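Local coordinates for subtilisin-like protein (Prochloron didemni, PDB 3ZXY), which probably cleaves peptide bonds as a subtilisin-family serine endopeptidase, this chain being the protease domain of the longer PatA protein, at residues V161-A166 with S181-Q186; V12-G17 with G76-I81; P68-Q73 with T214-G219. The protein carries 1 engineered substitution. All blocks are in the same frame, centred on the assembly; numbering follows the deposited sequence.

How the interactions relate
Interactions 1 and 2 lie on the same parallel sheet, with centres 21 Å apart on opposite sides of the chain's centre, and both are wholly buried. Interaction 2 is strand against strand, so its bonds are backbone to backbone and branched aliphatic residues cover both faces. Interaction 1 joins a strand to the short helix before 187-191, one of the two outermost strands; it has one backbone bond, a buried glutamine and a tyrosine. Interaction 3, partly exposed at Ile70 and Ile216 but buried at Gly219, packs a loop on helix 210-230 by apolar contact alone. That helix also meets interaction 1, where Leu162 and Val164 pack against Val217, while residues 68-73 lead by sequence into the strand of interaction 2.

Interaction 1 of 3, residues V161-A166 with S181-Q186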
ATOM      1  N   VAL A 161       8.719   3.322   7.571  1.00 11.82           N
ATOM      2  CA  VAL A 161       7.832   2.601   6.674  1.00 10.91           C
ATOM      3  C   VAL A 161       6.799   1.847   7.501  1.00 10.34           C
ATOM      4  O   VAL A 161       7.059   1.481   8.653  1.00 10.84           O
ATOM      5  CB  VAL A 161       8.637   1.661   5.758  1.00 10.51           C
ATOM      6  CG1 VAL A 161       7.731   0.834   4.850  1.00 10.30           C
ATOM      7  CG2 VAL A 161       9.601   2.525   4.924  1.00 11.05           C
ATOM      8  N   LEU A 162       5.624   1.673   6.933  1.00  9.98           N
ATOM      9  CA  LEU A 162       4.611   0.777   7.485  1.00  9.61           C
ATOM     10  C   LEU A 162       4.626  -0.505   6.667  1.00  9.31           C
ATOM     11  O   LEU A 162       4.256  -0.500   5.488  1.00  9.33           O
ATOM     12  CB  LEU A 162       3.229   1.437   7.440  1.00  9.80           C
ATOM     13  CG  LEU A 162       2.053   0.643   8.005  1.00  9.74           C
ATOM     14  CD1 LEU A 162       2.348   0.124   9.405  1.00 10.36           C
ATOM     15  CD2 LEU A 162       0.791   1.509   7.991  1.00 10.22           C
ATOM     16  N   ALA A 163       5.117  -1.583   7.273  1.00  9.28           N
ATOM     17  CA  ALA A 163       5.180  -2.883   6.638  1.00  8.80           C
ATOM     18  C   ALA A 163       3.857  -3.608   6.810  1.00  8.61           C
ATOM     19  O   ALA A 163       3.191  -3.476   7.860  1.00  9.09           O
ATOM     20  CB  ALA A 163       6.309  -3.701   7.260  1.00  9.13           C
ATOM     21  N   VAL A 164       3.462  -4.389   5.806  1.00  8.38           N
ATOM     22  CA  VAL A 164       2.174  -5.061   5.852  1.00  8.52           C
ATOM     23  C   VAL A 164       2.332  -6.545   5.552  1.00  8.65           C
ATOM     24  O   VAL A 164       2.804  -6.935   4.473  1.00  8.94           O
ATOM     25  CB  VAL A 164       1.155  -4.433   4.878  1.00  8.68           C
ATOM     26  CG1 VAL A 164      -0.206  -5.117   4.993  1.00  9.04           C
ATOM     27  CG2 VAL A 164       1.036  -2.920   5.090  1.00  8.97           C
ATOM     28  N   GLY A 165       1.939  -7.356   6.523  1.00  9.07           N
ATOM     29  CA  GLY A 165       1.813  -8.805   6.351  1.00  9.07           C
ATOM     30  C   GLY A 165       0.378  -9.210   6.099  1.00  9.61           C
ATOM     31  O   GLY A 165      -0.526  -8.379   6.150  1.00  9.77           O
ATOM     32  N   ALA A 166       0.177 -10.510   5.846  1.00  9.88           N
ATOM     33  CA  ALA A 166      -1.120 -11.050   5.461  1.00 10.70           C
ATOM     34  C   ALA A 166      -1.716 -11.961   6.521  1.00 11.60           C
ATOM     35  O   ALA A 166      -1.020 -12.819   7.086  1.00 11.66           O
ATOM     36  CB  ALA A 166      -1.007 -11.810   4.130  1.00 11.26           C
ATOM     37  N   SER A 181      12.374  -9.304  12.553  1.00 13.57           N
ATOM     38  CA  SER A 181      12.294  -8.515  13.815  1.00 14.99           C
ATOM     39  C   SER A 181      11.754  -7.110  13.625  1.00 14.37           C
ATOM     40  O   SER A 181      10.966  -6.642  14.422  1.00 13.99           O
ATOM     41  CB  SER A 181      13.634  -8.438  14.530  1.00 17.71           C
ATOM     42  OG  SER A 181      14.608  -7.856  13.695  1.00 19.88           O
ATOM     43  N   THR A 182      12.173  -6.432  12.565  1.00 13.89           N
ATOM     44  CA  THR A 182      11.766  -5.038  12.366  1.00 13.87           C
ATOM     45  C   THR A 182      10.278  -4.905  12.177  1.00 13.16           C
ATOM     46  O   THR A 182       9.689  -3.879  12.533  1.00 13.15           O
ATOM     47  CB  THR A 182      12.526  -4.438  11.175  1.00 13.94           C
ATOM     48  OG1 THR A 182      13.923  -4.620  11.422  1.00 15.14           O
ATOM     49  CG2 THR A 182      12.179  -2.914  10.966  1.00 14.00           C
ATOM     50  N   TYR A 183       9.655  -5.950  11.651  1.00 12.53           N
ATOM     51  CA  TYR A 183       8.211  -5.944  11.460  1.00 12.47           C
ATOM     52  C   TYR A 183       7.438  -6.027  12.775  1.00 13.76           C
ATOM     53  O   TYR A 183       6.257  -5.699  12.794  1.00 13.56           O
ATOM     54  CB  TYR A 183       7.804  -7.110  10.598  1.00 11.79           C
ATOM     55  CG  TYR A 183       8.314  -7.144   9.173  1.00 11.03           C
ATOM     56  CD1 TYR A 183       8.782  -6.007   8.520  1.00 10.82           C
ATOM     57  CD2 TYR A 183       8.277  -8.322   8.455  1.00 11.10           C
ATOM     58  CE1 TYR A 183       9.196  -6.066   7.211  1.00 10.83           C
ATOM     59  CE2 TYR A 183       8.697  -8.396   7.143  1.00 10.90           C
ATOM     60  CZ  TYR A 183       9.148  -7.264   6.511  1.00 10.72           C
ATOM     61  OH  TYR A 183       9.541  -7.319   5.179  1.00 10.77           O
ATOM     62  N   GLU A 184       8.056  -6.471  13.859  1.00 15.78           N
ATOM     63  CA  GLU A 184       7.370  -6.478  15.153  1.00 18.36           C
ATOM     64  C   GLU A 184       7.115  -5.048  15.606  1.00 18.21           C
ATOM     65  O   GLU A 184       6.191  -4.803  16.398  1.00 18.83           O
ATOM     66  CB  GLU A 184       8.204  -7.234  16.180  1.00 22.53           C
ATOM     67  CG  GLU A 184       7.482  -7.660  17.451  1.00 27.86           C
ATOM     68  CD  GLU A 184       8.426  -8.379  18.415  1.00 32.92           C
ATOM     69  OE1 GLU A 184       9.085  -9.372  17.993  1.00 37.76           O
ATOM     70  OE2 GLU A 184       8.502  -7.968  19.602  1.00 39.37           O
ATOM     71  N   GLN A 185       7.938  -4.110  15.141  1.00 17.34           N
ATOM     72  CA  GLN A 185       7.803  -2.708  15.536  1.00 18.30           C
ATOM     73  C   GLN A 185       7.001  -1.901  14.538  1.00 16.11           C
ATOM     74  O   GLN A 185       6.312  -0.954  14.925  1.00 16.57           O
ATOM     75  CB  GLN A 185       9.170  -2.026  15.721  1.00 21.57           C
ATOM     76  CG  GLN A 185       9.911  -2.479  16.971  1.00 25.61           C
ATOM     77  CD  GLN A 185      10.752  -3.730  16.759  1.00 28.37           C
ATOM     78  OE1 GLN A 185      11.596  -3.786  15.853  1.00 31.44           O
ATOM     79  NE2 GLN A 185      10.572  -4.720  17.635  1.00 31.43           N
ATOM     80  N   GLN A 186       7.122  -2.223  13.249  1.00 13.49           N
ATOM     81  CA  GLN A 186       6.503  -1.385  12.224  1.00 12.61           C
ATOM     82  C   GLN A 186       5.631  -2.121  11.225  1.00 11.23           C
ATOM     83  O   GLN A 186       5.264  -1.558  10.184  1.00 10.79           O
ATOM     84  CB  GLN A 186       7.555  -0.531  11.517  1.00 12.67           C
ATOM     85  CG  GLN A 186       8.510  -1.278  10.602  1.00 12.63           C
ATOM     86  CD  GLN A 186       9.613  -0.378  10.078  1.00 13.57           C
ATOM     87  OE1 GLN A 186      10.199   0.393  10.846  1.00 16.19           O
ATOM     88  NE2 GLN A 186       9.918  -0.487   8.797  1.00 12.60           N
TER
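Gln186 meets Ala163 through its carbonyl and Val161 through its side chain. The carbonyl oxygen accepts from Ala163 N at 2.9 Å, the donor lying 25° out of the carbonyl plane, and Gln186 O is also 3.5 Å from Leu162 CD1. With chi1 at 71°, CG is tucked over the residue's own backbone, and the extended chain beyond it runs alongside the Val161 carbonyl, with CD 3.5 Å from Val161 O. The amide is not bonded to that oxygen, which takes a bond from Arg241 NE instead; Gln186 NE2 goes to the carbonyls of Ala156 and Leu158. A leucine in its place would probably leave those two carbonyls without the donor that NE2 supplies. Tyr183 comes from one turn earlier in the helix: CD1 of its ring lies 3.6 Å from Ala163 CB, in an oblique approach, and its hydroxyl bonds to Ala144 O and His153 N. Alanine suits a strand site this close to a ring. The contact belongs to the beta-alpha-beta unit of strand 162-167, helix 181-186 and strand 187-191. Polar groups can thus be buried in this joint because each has a partner: backbone groups for Gln186 NE2 and Tyr183 OH, and Arg241 for Val161 O.

Interaction 2 of 3, residues V12-G17 with G76-I81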
ATOM      1  N   VAL A  12      -2.775   9.388  -3.194  1.00 14.18           N
ATOM      2  CA  VAL A  12      -2.217   8.064  -2.945  1.00 14.18           C
ATOM      3  C   VAL A  12      -1.522   7.618  -4.227  1.00 14.82           C
ATOM      4  O   VAL A  12      -2.156   7.530  -5.277  1.00 15.70           O
ATOM      5  CB  VAL A  12      -3.315   7.051  -2.601  1.00 14.83           C
ATOM      6  CG1 VAL A  12      -2.721   5.686  -2.315  1.00 16.25           C
ATOM      7  CG2 VAL A  12      -4.162   7.550  -1.442  1.00 14.38           C
ATOM      8  N   ALA A  13      -0.224   7.358  -4.138  1.00 14.91           N
ATOM      9  CA  ALA A  13       0.554   6.872  -5.280  1.00 16.03           C
ATOM     10  C   ALA A  13       0.645   5.357  -5.242  1.00 18.08           C
ATOM     11  O   ALA A  13       0.850   4.776  -4.168  1.00 18.36           O
ATOM     12  CB  ALA A  13       1.939   7.473  -5.270  1.00 15.53           C
ATOM     13  N   ILE A  14       0.469   4.735  -6.404  1.00 20.14           N
ATOM     14  CA  ILE A  14       0.612   3.299  -6.578  1.00 23.61           C
ATOM     15  C   ILE A  14       1.879   3.112  -7.403  1.00 25.46           C
ATOM     16  O   ILE A  14       1.921   3.494  -8.567  1.00 26.00           O
ATOM     17  CB  ILE A  14      -0.574   2.696  -7.366  1.00 26.16           C
ATOM     18  CG1 ILE A  14      -1.909   3.041  -6.704  1.00 24.88           C
ATOM     19  CG2 ILE A  14      -0.393   1.181  -7.538  1.00 30.38           C
ATOM     20  CD1 ILE A  14      -2.080   2.475  -5.316  1.00 24.71           C
ATOM     21  N   LEU A  15       2.908   2.512  -6.799  1.00 13.43           N
ATOM     22  CA  LEU A  15       4.152   2.208  -7.482  1.00 14.41           C
ATOM     23  C   LEU A  15       4.124   0.717  -7.731  1.00 14.24           C
ATOM     24  O   LEU A  15       4.427  -0.086  -6.848  1.00 14.57           O
ATOM     25  CB  LEU A  15       5.355   2.595  -6.621  1.00 15.45           C
ATOM     26  CG  LEU A  15       5.771   4.068  -6.694  1.00 16.84           C
ATOM     27  CD1 LEU A  15       4.650   5.046  -6.363  1.00 17.21           C
ATOM     28  CD2 LEU A  15       6.965   4.273  -5.772  1.00 17.70           C
ATOM     29  N   ASP A  16       3.726   0.338  -8.927  1.00 14.67           N
ATOM     30  CA  ASP A  16       3.475  -1.056  -9.220  1.00 14.64           C
ATOM     31  C   ASP A  16       3.675  -1.275 -10.714  1.00 15.17           C
ATOM     32  O   ASP A  16       4.441  -0.563 -11.362  1.00 15.68           O
ATOM     33  CB  ASP A  16       2.057  -1.448  -8.745  1.00 14.74           C
ATOM     34  CG  ASP A  16       1.970  -2.901  -8.318  1.00 15.48           C
ATOM     35  OD1 ASP A  16       2.009  -3.774  -9.199  1.00 16.84           O
ATOM     36  OD2 ASP A  16       1.886  -3.179  -7.098  1.00 16.10           O
ATOM     37  N   GLY A  17       3.001  -2.268 -11.255  1.00 15.10           N
ATOM     38  CA  GLY A  17       2.973  -2.423 -12.698  1.00 15.46           C
ATOM     39  C   GLY A  17       2.009  -1.463 -13.348  1.00 15.77           C
ATOM     40  O   GLY A  17       1.341  -0.664 -12.681  1.00 15.46           O
ATOM     41  N   GLY A  76      -5.577   9.428  -7.194  1.00 19.77           N
ATOM     42  CA  GLY A  76      -4.596   8.375  -7.416  1.00 18.64           C
ATOM     43  C   GLY A  76      -3.485   8.852  -8.335  1.00 19.10           C
ATOM     44  O   GLY A  76      -3.746   9.488  -9.371  1.00 20.14           O
ATOM     45  N   LEU A  77      -2.249   8.559  -7.937  1.00 18.09           N
ATOM     46  CA  LEU A  77      -1.063   8.829  -8.739  1.00 18.67           C
ATOM     47  C   LEU A  77      -0.480   7.488  -9.134  1.00 17.78           C
ATOM     48  O   LEU A  77       0.006   6.712  -8.282  1.00 17.07           O
ATOM     49  CB  LEU A  77      -0.041   9.679  -7.981  1.00 19.38           C
ATOM     50  CG  LEU A  77      -0.514  11.023  -7.431  1.00 20.58           C
ATOM     51  CD1 LEU A  77       0.591  11.636  -6.583  1.00 21.47           C
ATOM     52  CD2 LEU A  77      -0.948  11.954  -8.564  1.00 22.38           C
ATOM     53  N   ILE A  78      -0.575   7.165 -10.418  1.00 17.91           N
ATOM     54  CA  ILE A  78      -0.089   5.874 -10.892  1.00 17.22           C
ATOM     55  C   ILE A  78       1.338   6.054 -11.407  1.00 17.50           C
ATOM     56  O   ILE A  78       1.567   6.818 -12.346  1.00 18.51           O
ATOM     57  CB  ILE A  78      -0.966   5.289 -12.020  1.00 17.65           C
ATOM     58  CG1 ILE A  78      -2.449   5.210 -11.617  1.00 17.90           C
ATOM     59  CG2 ILE A  78      -0.422   3.942 -12.461  1.00 17.26           C
ATOM     60  CD1 ILE A  78      -2.730   4.633 -10.262  1.00 17.64           C
ATOM     61  N   VAL A  79       2.287   5.348 -10.788  1.00 16.97           N
ATOM     62  CA  VAL A  79       3.711   5.509 -11.097  1.00 17.80           C
ATOM     63  C   VAL A  79       4.260   4.129 -11.434  1.00 17.65           C
ATOM     64  O   VAL A  79       4.773   3.413 -10.560  1.00 16.52           O
ATOM     65  CB  VAL A  79       4.491   6.156  -9.918  1.00 18.15           C
ATOM     66  CG1 VAL A  79       5.947   6.436 -10.311  1.00 19.24           C
ATOM     67  CG2 VAL A  79       3.810   7.448  -9.471  1.00 18.82           C
ATOM     68  N   PRO A  80       4.133   3.719 -12.708  1.00 18.22           N
ATOM     69  CA  PRO A  80       4.551   2.352 -13.010  1.00 17.87           C
ATOM     70  C   PRO A  80       6.072   2.189 -12.931  1.00 18.82           C
ATOM     71  O   PRO A  80       6.842   2.947 -13.548  1.00 20.50           O
ATOM     72  CB  PRO A  80       3.981   2.098 -14.414  1.00 18.58           C
ATOM     73  CG  PRO A  80       2.934   3.130 -14.595  1.00 18.86           C
ATOM     74  CD  PRO A  80       3.434   4.332 -13.847  1.00 19.01           C
ATOM     75  N   ILE A  81       6.481   1.213 -12.124  1.00 18.25           N
ATOM     76  CA  ILE A  81       7.880   0.891 -11.915  1.00 19.33           C
ATOM     77  C   ILE A  81       8.150  -0.567 -12.254  1.00 19.02           C
ATOM     78  O   ILE A  81       9.244  -0.881 -12.705  1.00 20.41           O
ATOM     79  CB  ILE A  81       8.350   1.187 -10.471  1.00 20.05           C
ATOM     80  CG1 ILE A  81       7.487   0.460  -9.431  1.00 19.59           C
ATOM     81  CG2 ILE A  81       8.294   2.684 -10.194  1.00 21.07           C
ATOM     82  CD1 ILE A  81       8.102   0.385  -8.044  1.00 20.47           C
TER
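Asp16, whose carbonyl oxygen receives Ile81 N at 2.8 Å, has its carboxylate oxygen OD1 gripped by two groups: Gly17 N, at 2.7 Å and on the anti side, and the imidazole nitrogen ND1 of His51. Asp16 and His51 are the predicted aspartate and histidine of the charge relay system, and their bond is consistent with Asp16 serving in the catalytic triad of a subtilase. Upstream the strands pair in parallel. Leu77 N bonds to Val12 O, Ile14 N to Leu77 O at 2.8 Å, and Val79 N to Ile14 O at 2.9 Å. These are adjacent strands of the parallel sheet of the subtilisin-like alpha/beta fold, 75-80 being second from the edge, with helices on both faces, which is why branched aliphatic residues serve here. On the face of Ala13 and Leu15, helix 91-103 packs against both; Leu15 runs alongside Val79, its CD1 3.7 Å from Val79 CB. On the other face, covered by helix 47-60, Ile14 and Ile78 are flanking neighbours, with Ile14 CG1 4.0 Å from Ile78 CD1. Further along, Ile81 has its chain extended beyond CG1 (chi2 164°), which with chi1 at 56° brings CD1 to 3.8 Å from Leu15 CB.

Interaction 3 of 3, residues P68-Q73 with T214-G219; sequences PGIAPQ and TPIVSG
Ile70 packs on Ile216 and Gly219 where the loop between helix 47-60 and strand 75-80, in the beta-alpha-beta crossover that begins at strand 30-33, lies against helix 210-230 of the subtilisin-like fold. Near its start that helix carries Ala211, the engineered alanine at the predicted active-site position.

In the apolar contacts, Ile70 reaches two residues one helical turn apart, one with each branch. CG1 stands anti to the carbonyl carbon (chi1 -67°), and the extended chain beyond it brings CD1 to the backbone of Ile216, 3.5 Å from Ile216 CA, which is tight for two carbons. The same methyl lies 3.8 Å from Ile216 CG2. The other branch, CG2, is laid against the main chain of Gly219 at 3.5 Å from Gly219 C. Glycine fits that site because a beta carbon there would collide with the methyl, and a branched isoleucine suits the loop because its two arms span the turn.

The polar bonds tie each partner to its surroundings and not to the other. Gly219 N donates to Pro215 O at 2.8 Å, closing the turn that receives Ile70, and Ser218 OG bonds to Asn110 OD1. Pro215 has no N-H to give, and the helix is kinked there; its ring rests on Ile58 and Ile59 of helix 47-60. The loop is bound back to that same helix, the backbones of Ile70 and Ala71 bonding to those of Ile58 and Ile59. Beside Ile70, Ala71 CB stops 4.0 Å from Gly219 O.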
ATOM      1  N   PRO A  68     -15.399  -2.798  -5.727  1.00 19.03           N
ATOM      2  CA  PRO A  68     -15.530  -1.630  -4.849  1.00 19.06           C
ATOM      3  C   PRO A  68     -14.220  -1.399  -4.108  1.00 17.90           C
ATOM      4  O   PRO A  68     -13.702  -2.306  -3.470  1.00 18.85           O
ATOM      5  CB  PRO A  68     -16.663  -2.016  -3.897  1.00 20.09           C
ATOM      6  CG  PRO A  68     -17.419  -3.074  -4.590  1.00 21.14           C
ATOM      7  CD  PRO A  68     -16.458  -3.797  -5.486  1.00 20.35           C
ATOM      8  N   GLY A  69     -13.688  -0.192  -4.218  1.00 17.12           N
ATOM      9  CA  GLY A  69     -12.411   0.149  -3.609  1.00 15.84           C
ATOM     10  C   GLY A  69     -12.599   0.756  -2.235  1.00 15.73           C
ATOM     11  O   GLY A  69     -13.696   1.121  -1.845  1.00 16.97           O
ATOM     12  N   ILE A  70     -11.493   0.862  -1.515  1.00 14.88           N
ATOM     13  CA  ILE A  70     -11.501   1.385  -0.153  1.00 15.06           C
ATOM     14  C   ILE A  70     -11.551   2.910  -0.079  1.00 15.33           C
ATOM     15  O   ILE A  70     -12.214   3.470   0.805  1.00 15.99           O
ATOM     16  CB  ILE A  70     -10.276   0.850   0.600  1.00 14.82           C
ATOM     17  CG1 ILE A  70     -10.412  -0.665   0.779  1.00 15.18           C
ATOM     18  CG2 ILE A  70     -10.082   1.554   1.942  1.00 15.20           C
ATOM     19  CD1 ILE A  70      -9.128  -1.339   1.203  1.00 15.45           C
ATOM     20  N   ALA A  71     -10.883   3.594  -1.010  1.00 14.83           N
ATOM     21  CA  ALA A  71     -10.809   5.050  -0.966  1.00 15.52           C
ATOM     22  C   ALA A  71     -11.057   5.602  -2.359  1.00 15.97           C
ATOM     23  O   ALA A  71     -10.215   6.276  -2.935  1.00 15.69           O
ATOM     24  CB  ALA A  71      -9.459   5.501  -0.395  1.00 15.54           C
ATOM     25  N   PRO A  72     -12.255   5.328  -2.895  1.00 16.85           N
ATOM     26  CA  PRO A  72     -12.532   5.642  -4.289  1.00 17.46           C
ATOM     27  C   PRO A  72     -12.504   7.120  -4.632  1.00 18.58           C
ATOM     28  O   PRO A  72     -12.386   7.452  -5.811  1.00 19.18           O
ATOM     29  CB  PRO A  72     -13.950   5.088  -4.500  1.00 18.26           C
ATOM     30  CG  PRO A  72     -14.550   5.032  -3.142  1.00 18.53           C
ATOM     31  CD  PRO A  72     -13.400   4.666  -2.250  1.00 17.27           C
ATOM     32  N   GLN A  73     -12.664   8.002  -3.644  1.00 19.04           N
ATOM     33  CA  GLN A  73     -12.673   9.439  -3.912  1.00 20.79           C
ATOM     34  C   GLN A  73     -11.321  10.125  -3.738  1.00 20.61           C
ATOM     35  O   GLN A  73     -11.190  11.308  -4.037  1.00 22.07           O
ATOM     36  CB  GLN A  73     -13.727  10.126  -3.048  1.00 22.81           C
ATOM     37  CG  GLN A  73     -15.125   9.839  -3.538  1.00 24.93           C
ATOM     38  CD  GLN A  73     -16.176  10.649  -2.816  1.00 27.46           C
ATOM     39  OE1 GLN A  73     -15.872  11.665  -2.184  1.00 31.14           O
ATOM     40  NE2 GLN A  73     -17.421  10.207  -2.908  1.00 29.01           N
ATOM     41  N   THR A 214      -1.277  -5.065   1.379  1.00 10.46           N
ATOM     42  CA  THR A 214      -0.657  -3.740   1.408  1.00 10.12           C
ATOM     43  C   THR A 214      -1.632  -2.612   0.999  1.00 10.05           C
ATOM     44  O   THR A 214      -1.771  -1.646   1.741  1.00 10.06           O
ATOM     45  CB  THR A 214       0.658  -3.751   0.599  1.00 10.57           C
ATOM     46  OG1 THR A 214       1.571  -4.654   1.229  1.00 10.77           O
ATOM     47  CG2 THR A 214       1.307  -2.378   0.529  1.00 10.80           C
ATOM     48  N   PRO A 215      -2.318  -2.725  -0.160  1.00 10.25           N
ATOM     49  CA  PRO A 215      -3.249  -1.661  -0.562  1.00 10.50           C
ATOM     50  C   PRO A 215      -4.459  -1.506   0.333  1.00 10.23           C
ATOM     51  O   PRO A 215      -5.063  -0.423   0.355  1.00 10.55           O
ATOM     52  CB  PRO A 215      -3.628  -2.032  -2.001  1.00 11.09           C
ATOM     53  CG  PRO A 215      -3.321  -3.479  -2.105  1.00 11.01           C
ATOM     54  CD  PRO A 215      -2.123  -3.701  -1.248  1.00 10.75           C
ATOM     55  N   ILE A 216      -4.832  -2.549   1.066  1.00 10.24           N
ATOM     56  CA  ILE A 216      -5.906  -2.409   2.039  1.00 10.46           C
ATOM     57  C   ILE A 216      -5.460  -1.417   3.102  1.00 10.13           C
ATOM     58  O   ILE A 216      -6.200  -0.498   3.484  1.00 10.36           O
ATOM     59  CB  ILE A 216      -6.313  -3.754   2.651  1.00 10.63           C
ATOM     60  CG1 ILE A 216      -6.942  -4.642   1.562  1.00 11.46           C
ATOM     61  CG2 ILE A 216      -7.321  -3.526   3.786  1.00 10.94           C
ATOM     62  CD1 ILE A 216      -7.287  -6.030   1.999  1.00 12.35           C
ATOM     63  N   VAL A 217      -4.244  -1.586   3.602  1.00  9.75           N
ATOM     64  CA  VAL A 217      -3.694  -0.639   4.581  1.00  9.73           C
ATOM     65  C   VAL A 217      -3.511   0.758   3.981  1.00  9.97           C
ATOM     66  O   VAL A 217      -3.844   1.755   4.623  1.00 10.22           O
ATOM     67  CB  VAL A 217      -2.377  -1.176   5.197  1.00  9.39           C
ATOM     68  CG1 VAL A 217      -1.710  -0.128   6.085  1.00 10.27           C
ATOM     69  CG2 VAL A 217      -2.637  -2.483   5.949  1.00 10.02           C
ATOM     70  N   SER A 218      -3.011   0.864   2.749  1.00 10.11           N
ATOM     71  CA  SER A 218      -2.872   2.174   2.109  1.00 10.53           C
ATOM     72  C   SER A 218      -4.226   2.869   1.995  1.00 10.48           C
ATOM     73  O   SER A 218      -4.340   4.072   2.251  1.00 11.41           O
ATOM     74  CB  SER A 218      -2.267   2.021   0.736  1.00 10.95           C
ATOM     75  OG  SER A 218      -0.919   1.594   0.870  1.00 11.30           O
ATOM     76  N   GLY A 219      -5.247   2.107   1.619  1.00 10.68           N
ATOM     77  CA  GLY A 219      -6.606   2.649   1.531  1.00 10.88           C
ATOM     78  C   GLY A 219      -7.136   3.155   2.856  1.00 10.73           C
ATOM     79  O   GLY A 219      -7.685   4.278   2.939  1.00 10.78           O
TER